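Local coordinates for protein UDP-N-acetylglucosamine 2-epimerase (Methanocaldococcus jannaschii, PDB 4NES) that probably catalyses the reversible epimerization at C-2 that interconverts UDP-N-acetylglucosamine and UDP-N-acetylmannosamine, working as a homodimer, at residues P87-V92 / D112-E117; K279-I284 / L298-I303. All coordinates share one frame; numbering follows the deposited sequence.

Interaction 1 of 2, residues P87-V92 / D112-E117; sequences PDVVVV and DVAHVE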
loop_
_atom_site.group_PDB
_atom_site.type_symbol
_atom_site.label_atom_id
_atom_site.label_comp_id
_atom_site.label_asym_id
_atom_site.label_seq_id
_atom_site.Cartn_x
_atom_site.Cartn_y
_atom_site.Cartn_z
ATOM N N PRO A 87 4.081 20.134 4.155
ATOM C CA PRO A 87 2.778 20.345 4.792
ATOM C C PRO A 87 2.668 19.414 5.984
ATOM O O PRO A 87 3.433 18.442 6.068
ATOM C CB PRO A 87 1.785 19.911 3.706
ATOM C CG PRO A 87 2.532 18.872 2.930
ATOM C CD PRO A 87 3.968 19.360 2.902
ATOM N N ASP A 88 1.749 19.663 6.903
ATOM C CA ASP A 88 1.588 18.665 7.950
ATOM C C ASP A 88 0.331 17.811 7.781
ATOM O O ASP A 88 0.118 16.873 8.540
ATOM C CB ASP A 88 1.703 19.253 9.354
ATOM C CG ASP A 88 0.774 20.412 9.578
ATOM O OD1 ASP A 88 -0.203 20.560 8.828
ATOM O OD2 ASP A 88 1.026 21.186 10.522
ATOM N N VAL A 89 -0.494 18.134 6.784
ATOM C CA VAL A 89 -1.560 17.224 6.366
ATOM C C VAL A 89 -1.628 17.171 4.840
ATOM O O VAL A 89 -1.498 18.198 4.167
ATOM C CB VAL A 89 -2.944 17.658 6.905
ATOM C CG1 VAL A 89 -4.017 16.665 6.480
ATOM C CG2 VAL A 89 -2.933 17.809 8.420
ATOM N N VAL A 90 -1.811 15.963 4.309
ATOM C CA VAL A 90 -2.085 15.738 2.895
ATOM C C VAL A 90 -3.497 15.186 2.749
ATOM O O VAL A 90 -3.881 14.235 3.441
ATOM C CB VAL A 90 -1.039 14.773 2.293
ATOM C CG1 VAL A 90 -1.543 14.109 1.010
ATOM C CG2 VAL A 90 0.267 15.509 2.043
ATOM N N VAL A 91 -4.273 15.788 1.853
ATOM C CA VAL A 91 -5.634 15.337 1.589
ATOM C C VAL A 91 -5.683 14.655 0.227
ATOM O O VAL A 91 -5.221 15.220 -0.770
ATOM C CB VAL A 91 -6.627 16.518 1.602
ATOM C CG1 VAL A 91 -7.998 16.070 1.150
ATOM C CG2 VAL A 91 -6.727 17.117 2.999
ATOM N N VAL A 92 -6.224 13.434 0.192
ATOM C CA VAL A 92 -6.456 12.718 -1.061
ATOM C C VAL A 92 -7.879 12.193 -1.074
ATOM O O VAL A 92 -8.436 11.854 -0.026
ATOM C CB VAL A 92 -5.462 11.563 -1.270
ATOM C CG1 VAL A 92 -4.075 12.117 -1.588
ATOM C CG2 VAL A 92 -5.444 10.633 -0.061
ATOM N N ASP A 112 0.668 13.411 8.153
ATOM C CA ASP A 112 -0.683 12.867 8.300
ATOM C C ASP A 112 -1.450 12.863 6.979
ATOM O O ASP A 112 -1.472 13.864 6.250
ATOM C CB ASP A 112 -1.488 13.662 9.333
ATOM C CG ASP A 112 -1.025 13.424 10.761
ATOM O OD1 ASP A 112 -0.138 12.577 10.993
ATOM O OD2 ASP A 112 -1.566 14.098 11.665
ATOM N N VAL A 113 -2.092 11.736 6.688
ATOM C CA VAL A 113 -2.911 11.601 5.491
ATOM C C VAL A 113 -4.394 11.638 5.849
ATOM O O VAL A 113 -4.854 10.898 6.734
ATOM C CB VAL A 113 -2.601 10.277 4.771
ATOM C CG1 VAL A 113 -3.552 10.058 3.601
ATOM C CG2 VAL A 113 -1.143 10.265 4.311
ATOM N N ALA A 114 -5.136 12.508 5.171
ATOM C CA ALA A 114 -6.585 12.553 5.315
ATOM C C ALA A 114 -7.217 12.002 4.048
ATOM O O ALA A 114 -7.016 12.543 2.964
ATOM C CB ALA A 114 -7.047 13.980 5.554
ATOM N N HIS A 115 -7.963 10.914 4.187
ATOM C CA HIS A 115 -8.567 10.237 3.052
ATOM C C HIS A 115 -10.054 10.538 2.983
ATOM O O HIS A 115 -10.832 10.109 3.843
ATOM C CB HIS A 115 -8.347 8.726 3.146
ATOM C CG HIS A 115 -8.750 7.989 1.916
ATOM N ND1 HIS A 115 -9.060 6.642 1.928
ATOM C CD2 HIS A 115 -8.871 8.385 0.626
ATOM C CE1 HIS A 115 -9.368 6.251 0.708
ATOM N NE2 HIS A 115 -9.265 7.294 -0.105
ATOM N N VAL A 116 -10.433 11.266 1.940
ATOM C CA VAL A 116 -11.822 11.615 1.691
ATOM C C VAL A 116 -12.449 10.484 0.884
ATOM O O VAL A 116 -11.879 10.050 -0.118
ATOM C CB VAL A 116 -11.903 12.944 0.925
ATOM C CG1 VAL A 116 -13.358 13.327 0.622
ATOM C CG2 VAL A 116 -11.211 14.054 1.711
ATOM N N GLU A 117 -13.597 9.997 1.347
ATOM C CA GLU A 117 -14.300 8.843 0.767
ATOM C C GLU A 117 -13.566 7.546 1.123
ATOM O O GLU A 117 -13.183 6.749 0.259
ATOM C CB GLU A 117 -14.544 8.997 -0.740
ATOM C CG GLU A 117 -15.645 8.100 -1.281
ATOM C CD GLU A 117 -15.757 8.183 -2.789
ATOM O OE1 GLU A 117 -14.901 7.605 -3.503
ATOM O OE2 GLU A 117 -16.706 8.838 -3.257
HETATM O O HOH W 1 1.814 15.526 9.923
#
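V90 and V92 bond through their backbones to D112, A114 and V116, in neighbouring parallel strands, the two strands of a right-handed beta-alpha-beta crossover whose helix 97-108 lies between them in sequence. Four backbone hydrogen bonds form an unbroken ladder, the N-H and C=O groups of V90 and V92 all reaching the partner strand. The shortest runs from A114 N to V90 O, 2.7 Å, and is almost perfectly straight at 179°. V92 N to A114 O, 3.0 Å, and V116 N to V92 O carry the ladder to its C-terminal end.

Toward that end the side chains are buried on both faces. On the face of V89, V91 and A114, the methyl of A114 lies near one branch of each valine, and V91 CG1 and V116 CG2 come closest, at 3.8 Å. This branch of V91 is anti to the backbone N (chi1 173°), while its CG2 is the one turned to A114 CB. L361 and I357 of helix 353-363 cover this side. On the other face V92 CG2 lies 4.2 Å from V113 CG1, and V99 and A103 of the crossover helix pack against these strands.

The N-terminal end is looser. D88 and D112 are partly exposed, and D88 O stands 3.5 Å from D112 N without a direct bond. A water joins them instead, donating to D88 O at 2.6 Å and accepting from D112 N. The carboxylate of D88 turns elsewhere, to the N-terminal amine of M1.

At the buried end, the H115 imidazole is held through ND1 by D137 and through NE2 by the carbonyl of G94, while its CD2 edge faces V92 O, in the ring plane, at 3.6 Å.

Interaction 2 of 2, residues K279-I284 / L298-I303; sequences KNAELI and LKVPCI
This is a buried, mainly apolar contact with a short parallel strand pairing at one end, in the six-stranded sheet formed by the later part of the chain. It brings the end of helix 271-280 and the start of strand 283-286 against the turn leading from helix 289-298 into strand 302-304. V300 is the central side chain. Its CG1, placed anti to the backbone N (chi1 179°), comes within 3.4 Å of A281 O and 3.7 Å of I284 CD1, and the V300 and I284 side chains meet at about a right angle. The other branch, CG2, faces K279 O.

Beyond V300 the backbones join. I284 N donates to P301 O at 2.9 Å, and I284 O accepts from I303 N at 2.8 Å, so both polar backbone atoms of I284 are used across the pair. L283 and I303 touch through their CD1 methyls, 3.6 Å apart, on the side where L338 and V334 of helix 327-338 lie. I284 and C302 instead share the face covered by A295 of helix 289-298.

At the opposite end L298 sets CD1 4.0 Å from K279 N, and a water sits 2.7 Å from K279 O. K299, with positive phi, closes helix 289-298 in a Schellman motif and turns the chain toward V300. Strand, helix and returning parallel strand make up a beta-alpha-beta crossover of the Rossmann-like kind found in both domains of GT-B enzymes.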
loop_
_atom_site.group_PDB
_atom_site.type_symbol
_atom_site.label_atom_id
_atom_site.label_comp_id
_atom_site.label_asym_id
_atom_site.label_seq_id
_atom_site.Cartn_x
_atom_site.Cartn_y
_atom_site.Cartn_z
ATOM N N LYS A 279 -29.900 14.544 -14.739
ATOM C CA LYS A 279 -31.158 14.928 -14.125
ATOM C C LYS A 279 -32.333 14.595 -15.032
ATOM O O LYS A 279 -33.406 14.215 -14.563
ATOM C CB LYS A 279 -31.159 16.428 -13.813
ATOM C CG LYS A 279 -32.424 16.906 -13.110
ATOM C CD LYS A 279 -32.436 18.413 -12.917
ATOM C CE LYS A 279 -33.707 18.850 -12.197
ATOM N NZ LYS A 279 -34.925 18.642 -13.022
ATOM N N ASN A 280 -32.119 14.721 -16.335
ATOM C CA ASN A 280 -33.207 14.577 -17.294
ATOM C C ASN A 280 -33.309 13.209 -17.970
ATOM O O ASN A 280 -34.174 12.990 -18.808
ATOM C CB ASN A 280 -33.129 15.691 -18.341
ATOM C CG ASN A 280 -33.451 17.050 -17.759
ATOM O OD1 ASN A 280 -34.619 17.381 -17.561
ATOM N ND2 ASN A 280 -32.424 17.844 -17.475
ATOM N N ALA A 281 -32.437 12.286 -17.588
ATOM C CA ALA A 281 -32.415 10.955 -18.190
ATOM C C ALA A 281 -33.583 10.129 -17.656
ATOM O O ALA A 281 -33.944 10.249 -16.484
ATOM C CB ALA A 281 -31.097 10.271 -17.868
ATOM N N GLU A 282 -34.175 9.289 -18.503
ATOM C CA GLU A 282 -35.219 8.391 -18.015
ATOM C C GLU A 282 -34.585 7.316 -17.142
ATOM O O GLU A 282 -35.168 6.870 -16.150
ATOM C CB GLU A 282 -36.000 7.758 -19.164
ATOM C CG GLU A 282 -37.147 6.865 -18.688
ATOM C CD GLU A 282 -38.003 6.341 -19.822
ATOM O OE1 GLU A 282 -37.523 6.313 -20.974
ATOM O OE2 GLU A 282 -39.159 5.951 -19.553
ATOM N N LEU A 283 -33.381 6.907 -17.514
ATOM C CA LEU A 283 -32.600 6.045 -16.643
ATOM C C LEU A 283 -31.119 6.165 -16.999
ATOM O O LEU A 283 -30.764 6.648 -18.079
ATOM C CB LEU A 283 -33.143 4.607 -16.642
ATOM C CG LEU A 283 -32.643 3.478 -17.522
ATOM C CD1 LEU A 283 -31.479 2.842 -16.832
ATOM C CD2 LEU A 283 -33.747 2.441 -17.744
ATOM N N ILE A 284 -30.261 5.820 -16.043
ATOM C CA ILE A 284 -28.821 5.939 -16.210
ATOM C C ILE A 284 -28.177 4.545 -16.218
ATOM O O ILE A 284 -28.498 3.704 -15.384
ATOM C CB ILE A 284 -28.226 6.832 -15.094
ATOM C CG1 ILE A 284 -28.664 8.287 -15.296
ATOM C CG2 ILE A 284 -26.712 6.705 -15.060
ATOM C CD1 ILE A 284 -28.482 9.179 -14.071
ATOM N N LEU A 298 -30.112 12.342 -7.522
ATOM C CA LEU A 298 -31.026 13.010 -8.442
ATOM C C LEU A 298 -32.343 12.267 -8.639
ATOM O O LEU A 298 -33.218 12.746 -9.375
ATOM C CB LEU A 298 -30.346 13.201 -9.795
ATOM C CG LEU A 298 -29.137 14.124 -9.769
ATOM C CD1 LEU A 298 -28.391 14.077 -11.100
ATOM C CD2 LEU A 298 -29.572 15.549 -9.436
ATOM N N LYS A 299 -32.488 11.115 -7.980
ATOM C CA LYS A 299 -33.697 10.284 -8.060
ATOM C C LYS A 299 -33.959 9.779 -9.481
ATOM O O LYS A 299 -35.101 9.768 -9.961
ATOM C CB LYS A 299 -34.936 11.026 -7.547
ATOM C CG LYS A 299 -34.767 11.674 -6.201
ATOM C CD LYS A 299 -34.504 10.674 -5.101
ATOM C CE LYS A 299 -34.340 11.415 -3.772
ATOM N NZ LYS A 299 -33.920 10.524 -2.667
ATOM N N VAL A 300 -32.891 9.378 -10.158
ATOM C CA VAL A 300 -32.996 8.796 -11.483
ATOM C C VAL A 300 -32.542 7.357 -11.360
ATOM O O VAL A 300 -31.450 7.107 -10.871
ATOM C CB VAL A 300 -32.099 9.560 -12.488
ATOM C CG1 VAL A 300 -32.180 8.946 -13.868
ATOM C CG2 VAL A 300 -32.497 11.040 -12.544
ATOM N N PRO A 301 -33.383 6.397 -11.775
ATOM C CA PRO A 301 -32.994 4.990 -11.626
ATOM C C PRO A 301 -31.676 4.664 -12.327
ATOM O O PRO A 301 -31.392 5.169 -13.419
ATOM C CB PRO A 301 -34.148 4.232 -12.300
ATOM C CG PRO A 301 -35.288 5.184 -12.292
ATOM C CD PRO A 301 -34.690 6.546 -12.432
ATOM N N CYS A 302 -30.882 3.815 -11.689
ATOM C CA CYS A 302 -29.558 3.482 -12.182
ATOM C C CYS A 302 -29.431 1.979 -12.424
ATOM O O CYS A 302 -29.964 1.162 -11.658
ATOM C CB CYS A 302 -28.505 3.949 -11.171
ATOM S SG CYS A 302 -26.802 3.881 -11.784
ATOM N N ILE A 303 -28.745 1.618 -13.503
ATOM C CA ILE A 303 -28.376 0.232 -13.754
ATOM C C ILE A 303 -26.865 0.188 -13.880
ATOM O O ILE A 303 -26.282 0.877 -14.727
ATOM C CB ILE A 303 -29.042 -0.310 -15.025
ATOM C CG1 ILE A 303 -30.546 -0.433 -14.813
ATOM C CG2 ILE A 303 -28.440 -1.666 -15.406
ATOM C CD1 ILE A 303 -31.319 -0.654 -16.094
HETATM O O HOH W 2 -34.651 14.241 -12.164
#

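Overall arrangement
Interaction 1 precedes interaction 2 along the chain, and their centres lie 33 Å apart on opposite sides of the chain's centre. The nearest atoms are about 14 Å apart, so neither contact touches the other. Each joins strands four and five, in chain order, of its own parallel sheet: residues 87-92 and 112-117 in the seven-stranded sheet, 279-284 and 298-303 in the six-stranded one. The two contacts therefore occupy topologically equivalent places in the two Rossmann-like domains of the GT-B fold. In such enzymes the substrate cleft lies between the domains, consistent with the bound UDP-N-acetylglucosamine and UDP, which are about 11 Å from the H115 side chain, with UDP about 8 Å from that of L298.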